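Local atomic coordinates of glutamate receptor IIB,Glutamate receptor IIB (Drosophila melanogaster, PDB entry 4WXJ), a protein that probably forms part of a glutamate-gated cation channel of the fly neuromuscular synapse, represented here by its glutamate-bound ligand-binding domain. Residues 41-49 / 252-261. Numbering follows the deposited sequence.
Sequences GYAVDLIYM and ELFKLRNKWF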
ATOM      1  N   GLY A  41      -2.375   0.282  14.670  1.00 22.08           N
ATOM      2  CA  GLY A  41      -2.810   0.516  13.304  1.00 26.48           C
ATOM      3  C   GLY A  41      -3.778  -0.536  12.808  1.00 22.71           C
ATOM      4  O   GLY A  41      -4.035  -1.533  13.486  1.00 20.23           O
ATOM      5  N   TYR A  42      -4.317  -0.295  11.618  1.00 24.32           N
ATOM      6  CA  TYR A  42      -5.265  -1.200  10.978  1.00 24.86           C
ATOM      7  C   TYR A  42      -4.741  -2.631  10.929  1.00 22.36           C
ATOM      8  O   TYR A  42      -5.455  -3.574  11.273  1.00 25.76           O
ATOM      9  CB  TYR A  42      -5.575  -0.713   9.558  1.00 21.80           C
ATOM     10  CG  TYR A  42      -6.493  -1.626   8.778  1.00 22.14           C
ATOM     11  CD1 TYR A  42      -5.999  -2.750   8.128  1.00 19.35           C
ATOM     12  CD2 TYR A  42      -7.851  -1.360   8.686  1.00 19.81           C
ATOM     13  CE1 TYR A  42      -6.832  -3.587   7.420  1.00 25.20           C
ATOM     14  CE2 TYR A  42      -8.692  -2.190   7.974  1.00 21.96           C
ATOM     15  CZ  TYR A  42      -8.178  -3.303   7.345  1.00 19.77           C
ATOM     16  OH  TYR A  42      -9.011  -4.133   6.637  1.00 19.02           O
ATOM     17  N   ALA A  43      -3.494  -2.787  10.495  1.00 26.37           N
ATOM     18  CA  ALA A  43      -2.906  -4.109  10.326  1.00 20.91           C
ATOM     19  C   ALA A  43      -2.682  -4.781  11.675  1.00 24.03           C
ATOM     20  O   ALA A  43      -2.762  -6.003  11.783  1.00 23.77           O
ATOM     21  CB  ALA A  43      -1.602  -4.013   9.559  1.00 19.83           C
ATOM     22  N   VAL A  44      -2.403  -3.985  12.701  1.00 22.32           N
ATOM     23  CA  VAL A  44      -2.215  -4.524  14.042  1.00 21.06           C
ATOM     24  C   VAL A  44      -3.531  -5.103  14.559  1.00 25.93           C
ATOM     25  O   VAL A  44      -3.569  -6.236  15.039  1.00 28.32           O
ATOM     26  CB  VAL A  44      -1.696  -3.450  15.019  1.00 23.55           C
ATOM     27  CG1 VAL A  44      -1.580  -4.014  16.434  1.00 22.09           C
ATOM     28  CG2 VAL A  44      -0.349  -2.916  14.552  1.00 24.29           C
ATOM     29  N   ASP A  45      -4.603  -4.323  14.460  1.00 28.01           N
ATOM     30  CA  ASP A  45      -5.925  -4.789  14.863  1.00 29.12           C
ATOM     31  C   ASP A  45      -6.341  -6.050  14.105  1.00 29.79           C
ATOM     32  O   ASP A  45      -6.905  -6.972  14.694  1.00 28.12           O
ATOM     33  CB  ASP A  45      -6.973  -3.695  14.638  1.00 23.21           C
ATOM     34  CG  ASP A  45      -6.830  -2.532  15.605  1.00 34.64           C
ATOM     35  OD1 ASP A  45      -6.064  -2.648  16.586  1.00 27.02           O
ATOM     36  OD2 ASP A  45      -7.503  -1.501  15.384  1.00 26.70           O
ATOM     37  N   LEU A  46      -6.065  -6.089  12.805  1.00 26.58           N
ATOM     38  CA  LEU A  46      -6.525  -7.196  11.969  1.00 22.27           C
ATOM     39  C   LEU A  46      -5.800  -8.499  12.312  1.00 25.58           C
ATOM     40  O   LEU A  46      -6.392  -9.576  12.252  1.00 28.61           O
ATOM     41  CB  LEU A  46      -6.342  -6.863  10.486  1.00 27.94           C
ATOM     42  CG  LEU A  46      -6.777  -7.947   9.495  1.00 19.69           C
ATOM     43  CD1 LEU A  46      -8.229  -8.360   9.719  1.00 30.53           C
ATOM     44  CD2 LEU A  46      -6.576  -7.476   8.063  1.00 28.52           C
ATOM     45  N   ILE A  47      -4.523  -8.403  12.670  1.00 30.18           N
ATOM     46  CA  ILE A  47      -3.760  -9.585  13.064  1.00 32.43           C
ATOM     47  C   ILE A  47      -4.239 -10.086  14.425  1.00 22.73           C
ATOM     48  O   ILE A  47      -4.336 -11.292  14.647  1.00 31.07           O
ATOM     49  CB  ILE A  47      -2.243  -9.299  13.117  1.00 24.64           C
ATOM     50  CG1 ILE A  47      -1.692  -9.026  11.713  1.00 23.61           C
ATOM     51  CG2 ILE A  47      -1.488 -10.467  13.756  1.00 28.26           C
ATOM     52  CD1 ILE A  47      -1.742 -10.212  10.758  1.00 28.55           C
ATOM     53  N   TYR A  48      -4.530  -9.159  15.334  1.00 24.95           N
ATOM     54  CA  TYR A  48      -5.104  -9.511  16.630  1.00 30.11           C
ATOM     55  C   TYR A  48      -6.444 -10.217  16.455  1.00 34.77           C
ATOM     56  O   TYR A  48      -6.709 -11.234  17.096  1.00 29.82           O
ATOM     57  CB  TYR A  48      -5.290  -8.268  17.506  1.00 26.09           C
ATOM     58  CG  TYR A  48      -4.102  -7.943  18.385  1.00 33.14           C
ATOM     59  CD1 TYR A  48      -3.843  -8.680  19.532  1.00 33.23           C
ATOM     60  CD2 TYR A  48      -3.248  -6.894  18.076  1.00 41.35           C
ATOM     61  CE1 TYR A  48      -2.760  -8.387  20.342  1.00 49.30           C
ATOM     62  CE2 TYR A  48      -2.165  -6.591  18.879  1.00 39.31           C
ATOM     63  CZ  TYR A  48      -1.925  -7.341  20.011  1.00 43.57           C
ATOM     64  OH  TYR A  48      -0.848  -7.043  20.813  1.00 38.81           O
ATOM     65  N   MET A  49      -7.286  -9.667  15.586  1.00 28.31           N
ATOM     66  CA  MET A  49      -8.598 -10.244  15.314  1.00 25.30           C
ATOM     67  C   MET A  49      -8.465 -11.628  14.687  1.00 32.65           C
ATOM     68  O   MET A  49      -9.209 -12.548  15.030  1.00 33.10           O
ATOM     69  CB  MET A  49      -9.405  -9.324  14.394  1.00 28.14           C
ATOM     70  CG  MET A  49      -9.800  -8.002  15.034  1.00 33.65           C
ATOM     71  SD  MET A  49     -10.157  -6.705  13.830  1.00 36.41           S
ATOM     72  CE  MET A  49     -11.692  -7.301  13.131  1.00 29.40           C
ATOM     73  N   GLU A 252     -17.132  -6.746  10.581  1.00 15.29           N
ATOM     74  CA  GLU A 252     -16.033  -6.249  11.407  1.00 19.11           C
ATOM     75  C   GLU A 252     -14.965  -5.503  10.599  1.00 21.11           C
ATOM     76  O   GLU A 252     -14.352  -4.560  11.099  1.00 19.13           O
ATOM     77  CB  GLU A 252     -15.389  -7.408  12.171  1.00 23.22           C
ATOM     78  CG  GLU A 252     -16.299  -8.031  13.220  1.00 31.30           C
ATOM     79  CD  GLU A 252     -16.658  -7.064  14.333  1.00 48.12           C
ATOM     80  OE1 GLU A 252     -15.848  -6.157  14.618  1.00 48.83           O
ATOM     81  OE2 GLU A 252     -17.752  -7.208  14.919  1.00 62.06           O
ATOM     82  N   LEU A 253     -14.736  -5.918   9.358  1.00 16.94           N
ATOM     83  CA  LEU A 253     -13.760  -5.236   8.513  1.00 13.63           C
ATOM     84  C   LEU A 253     -14.291  -3.868   8.092  1.00 19.12           C
ATOM     85  O   LEU A 253     -13.525  -2.924   7.899  1.00 17.33           O
ATOM     86  CB  LEU A 253     -13.414  -6.078   7.284  1.00 21.64           C
ATOM     87  CG  LEU A 253     -12.772  -7.444   7.549  1.00 23.01           C
ATOM     88  CD1 LEU A 253     -12.315  -8.065   6.239  1.00 26.10           C
ATOM     89  CD2 LEU A 253     -11.605  -7.352   8.529  1.00 26.52           C
ATOM     90  N   PHE A 254     -15.610  -3.768   7.956  1.00 23.34           N
ATOM     91  CA  PHE A 254     -16.262  -2.490   7.691  1.00 20.45           C
ATOM     92  C   PHE A 254     -16.017  -1.517   8.844  1.00 22.13           C
ATOM     93  O   PHE A 254     -15.629  -0.368   8.632  1.00 17.16           O
ATOM     94  CB  PHE A 254     -17.765  -2.695   7.477  1.00 21.92           C
ATOM     95  CG  PHE A 254     -18.530  -1.420   7.250  1.00 22.42           C
ATOM     96  CD1 PHE A 254     -18.452  -0.755   6.038  1.00 30.21           C
ATOM     97  CD2 PHE A 254     -19.338  -0.895   8.246  1.00 33.30           C
ATOM     98  CE1 PHE A 254     -19.159   0.414   5.827  1.00 25.35           C
ATOM     99  CE2 PHE A 254     -20.047   0.273   8.040  1.00 20.29           C
ATOM    100  CZ  PHE A 254     -19.958   0.927   6.828  1.00 23.81           C
ATOM    101  N   LYS A 255     -16.246  -1.988  10.065  1.00 17.39           N
ATOM    102  CA  LYS A 255     -15.986  -1.190  11.258  1.00 23.13           C
ATOM    103  C   LYS A 255     -14.508  -0.823  11.364  1.00 19.06           C
ATOM    104  O   LYS A 255     -14.163   0.326  11.649  1.00 14.82           O
ATOM    105  CB  LYS A 255     -16.415  -1.948  12.517  1.00 24.58           C
ATOM    106  CG  LYS A 255     -17.920  -2.021  12.737  1.00 35.66           C
ATOM    107  CD  LYS A 255     -18.284  -3.064  13.793  1.00 40.20           C
ATOM    108  CE  LYS A 255     -17.756  -2.707  15.178  1.00 57.34           C
ATOM    109  NZ  LYS A 255     -17.245  -3.906  15.903  1.00 66.45           N
ATOM    110  N   LEU A 256     -13.644  -1.806  11.134  1.00 15.31           N
ATOM    111  CA  LEU A 256     -12.203  -1.610  11.251  1.00 15.28           C
ATOM    112  C   LEU A 256     -11.698  -0.577  10.251  1.00 22.49           C
ATOM    113  O   LEU A 256     -10.812   0.217  10.564  1.00 19.39           O
ATOM    114  CB  LEU A 256     -11.468  -2.935  11.046  1.00 15.97           C
ATOM    115  CG  LEU A 256      -9.948  -2.887  11.209  1.00 21.14           C
ATOM    116  CD1 LEU A 256      -9.558  -2.478  12.619  1.00 14.36           C
ATOM    117  CD2 LEU A 256      -9.333  -4.235  10.853  1.00 27.86           C
ATOM    118  N   ARG A 257     -12.258  -0.595   9.045  1.00 16.41           N
ATOM    119  CA  ARG A 257     -11.875   0.367   8.020  1.00 18.48           C
ATOM    120  C   ARG A 257     -12.289   1.772   8.440  1.00 23.56           C
ATOM    121  O   ARG A 257     -11.515   2.720   8.309  1.00 24.43           O
ATOM    122  CB  ARG A 257     -12.503   0.009   6.670  1.00 19.66           C
ATOM    123  CG  ARG A 257     -12.093   0.939   5.540  1.00 28.58           C
ATOM    124  CD  ARG A 257     -12.328   0.306   4.173  1.00 37.11           C
ATOM    125  NE  ARG A 257     -11.854   1.163   3.087  1.00 35.74           N
ATOM    126  CZ  ARG A 257     -11.765   0.783   1.815  1.00 39.23           C
ATOM    127  NH1 ARG A 257     -12.116  -0.445   1.455  1.00 42.93           N
ATOM    128  NH2 ARG A 257     -11.321   1.633   0.899  1.00 37.55           N
ATOM    129  N   ASN A 258     -13.507   1.901   8.955  1.00 24.96           N
ATOM    130  CA  ASN A 258     -14.004   3.194   9.406  1.00 30.50           C
ATOM    131  C   ASN A 258     -13.169   3.745  10.559  1.00 28.85           C
ATOM    132  O   ASN A 258     -12.870   4.934  10.599  1.00 33.64           O
ATOM    133  CB  ASN A 258     -15.471   3.089   9.828  1.00 30.43           C
ATOM    134  CG  ASN A 258     -16.396   2.807   8.659  1.00 37.01           C
ATOM    135  OD1 ASN A 258     -16.140   3.232   7.532  1.00 33.58           O
ATOM    136  ND2 ASN A 258     -17.480   2.088   8.924  1.00 37.25           N
ATOM    137  N   LYS A 259     -12.786   2.871  11.485  1.00 20.54           N
ATOM    138  CA  LYS A 259     -12.004   3.276  12.651  1.00 21.43           C
ATOM    139  C   LYS A 259     -10.724   4.020  12.268  1.00 28.12           C
ATOM    140  O   LYS A 259     -10.362   5.006  12.908  1.00 26.40           O
ATOM    141  CB  LYS A 259     -11.649   2.052  13.500  1.00 20.05           C
ATOM    142  CG  LYS A 259     -10.689   2.349  14.649  1.00 28.67           C
ATOM    143  CD  LYS A 259     -10.346   1.099  15.441  1.00 27.27           C
ATOM    144  CE  LYS A 259      -9.300   1.400  16.508  1.00 31.05           C
ATOM    145  NZ  LYS A 259      -8.921   0.189  17.278  1.00 36.62           N
ATOM    146  N   TRP A 260     -10.047   3.546  11.226  1.00 25.04           N
ATOM    147  CA  TRP A 260      -8.730   4.068  10.869  1.00 18.33           C
ATOM    148  C   TRP A 260      -8.740   5.030   9.681  1.00 18.04           C
ATOM    149  O   TRP A 260      -7.751   5.723   9.450  1.00 21.46           O
ATOM    150  CB  TRP A 260      -7.777   2.905  10.575  1.00 20.73           C
ATOM    151  CG  TRP A 260      -7.468   2.088  11.792  1.00 21.93           C
ATOM    152  CD1 TRP A 260      -7.977   0.863  12.109  1.00 22.64           C
ATOM    153  CD2 TRP A 260      -6.586   2.445  12.862  1.00 27.51           C
ATOM    154  NE1 TRP A 260      -7.462   0.433  13.309  1.00 28.41           N
ATOM    155  CE2 TRP A 260      -6.604   1.387  13.792  1.00 24.54           C
ATOM    156  CE3 TRP A 260      -5.778   3.558  13.123  1.00 26.34           C
ATOM    157  CZ2 TRP A 260      -5.850   1.407  14.962  1.00 26.22           C
ATOM    158  CZ3 TRP A 260      -5.029   3.575  14.286  1.00 26.96           C
ATOM    159  CH2 TRP A 260      -5.071   2.507  15.190  1.00 22.82           C
ATOM    160  N   PHE A 261      -9.847   5.085   8.941  1.00 25.14           N
ATOM    161  CA  PHE A 261      -9.914   5.905   7.727  1.00 24.11           C
ATOM    162  C   PHE A 261     -10.994   6.992   7.743  1.00 30.48           C
ATOM    163  O   PHE A 261     -11.079   7.784   6.806  1.00 40.74           O
ATOM    164  CB  PHE A 261     -10.133   5.010   6.500  1.00 15.87           C
ATOM    165  CG  PHE A 261      -8.928   4.197   6.121  1.00 17.45           C
ATOM    166  CD1 PHE A 261      -8.703   2.952   6.685  1.00 24.02           C
ATOM    167  CD2 PHE A 261      -8.018   4.683   5.199  1.00 16.48           C
ATOM    168  CE1 PHE A 261      -7.591   2.207   6.335  1.00 17.38           C
ATOM    169  CE2 PHE A 261      -6.907   3.944   4.846  1.00 13.17           C
ATOM    170  CZ  PHE A 261      -6.694   2.706   5.413  1.00 28.26           C
TER
HETATM  171  O   HOH W   1     -11.397  -3.223   6.326  1.00 18.45           O
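Helix 42-49 and helix 252-261 pack nearly antiparallel, their N-to-C directions 155° apart and their axes approaching to 10.4 Å, with Y42 and W260 the nearest CA pair at one end and M49 and E252 at the other. W260 lays its indole against the start of helix 42-49: the CA of G41, the N-cap, sits 3.7 Å from the centroid of the six-membered ring, and the backbone N of Y42 lies over the same face; CE of K259 covers the opposite one. Glycine suits this place, since its backbone angles would jam a CB against the preceding carbonyl. Tryptophan adds an edge N-H: NE1 of W260 donates to OD2 of D45 (2.8 Å), which lies in the indole plane, while NE1 stands 42° out of the carboxylate plane. From the opposite carboxylate face, extended K259 brings NZ to OD2 of D45 (2.9 Å), a salt bridge. Replacing W260 by an alanine would probably uncover G41 and leave OD2 of D45 with K259 as its sole donor across this contact. Both helices belong to lobe 1 of the type II periplasmic-binding-protein-like clamshell, the C-terminal helix returning to pack on the N-terminal one; the side chain of F261 is about 11 Å from the bound glutamate. The packing is knobs-into-holes. L256 sits among Y42, D45, L46 and M49, its branches reaching D45 (CD1) and one face of the Y42 ring (CD2). Y42, CG anti to the backbone N (chi1 177°), fills the hole of L256, R257, W260 and F261, while its hydroxyl shares a water with the carbonyl of L253. M49, its unbranched chain bent at chi3, meets CD2 of L256 tip to tip with SD, and L46 meets L253 methyl to methyl.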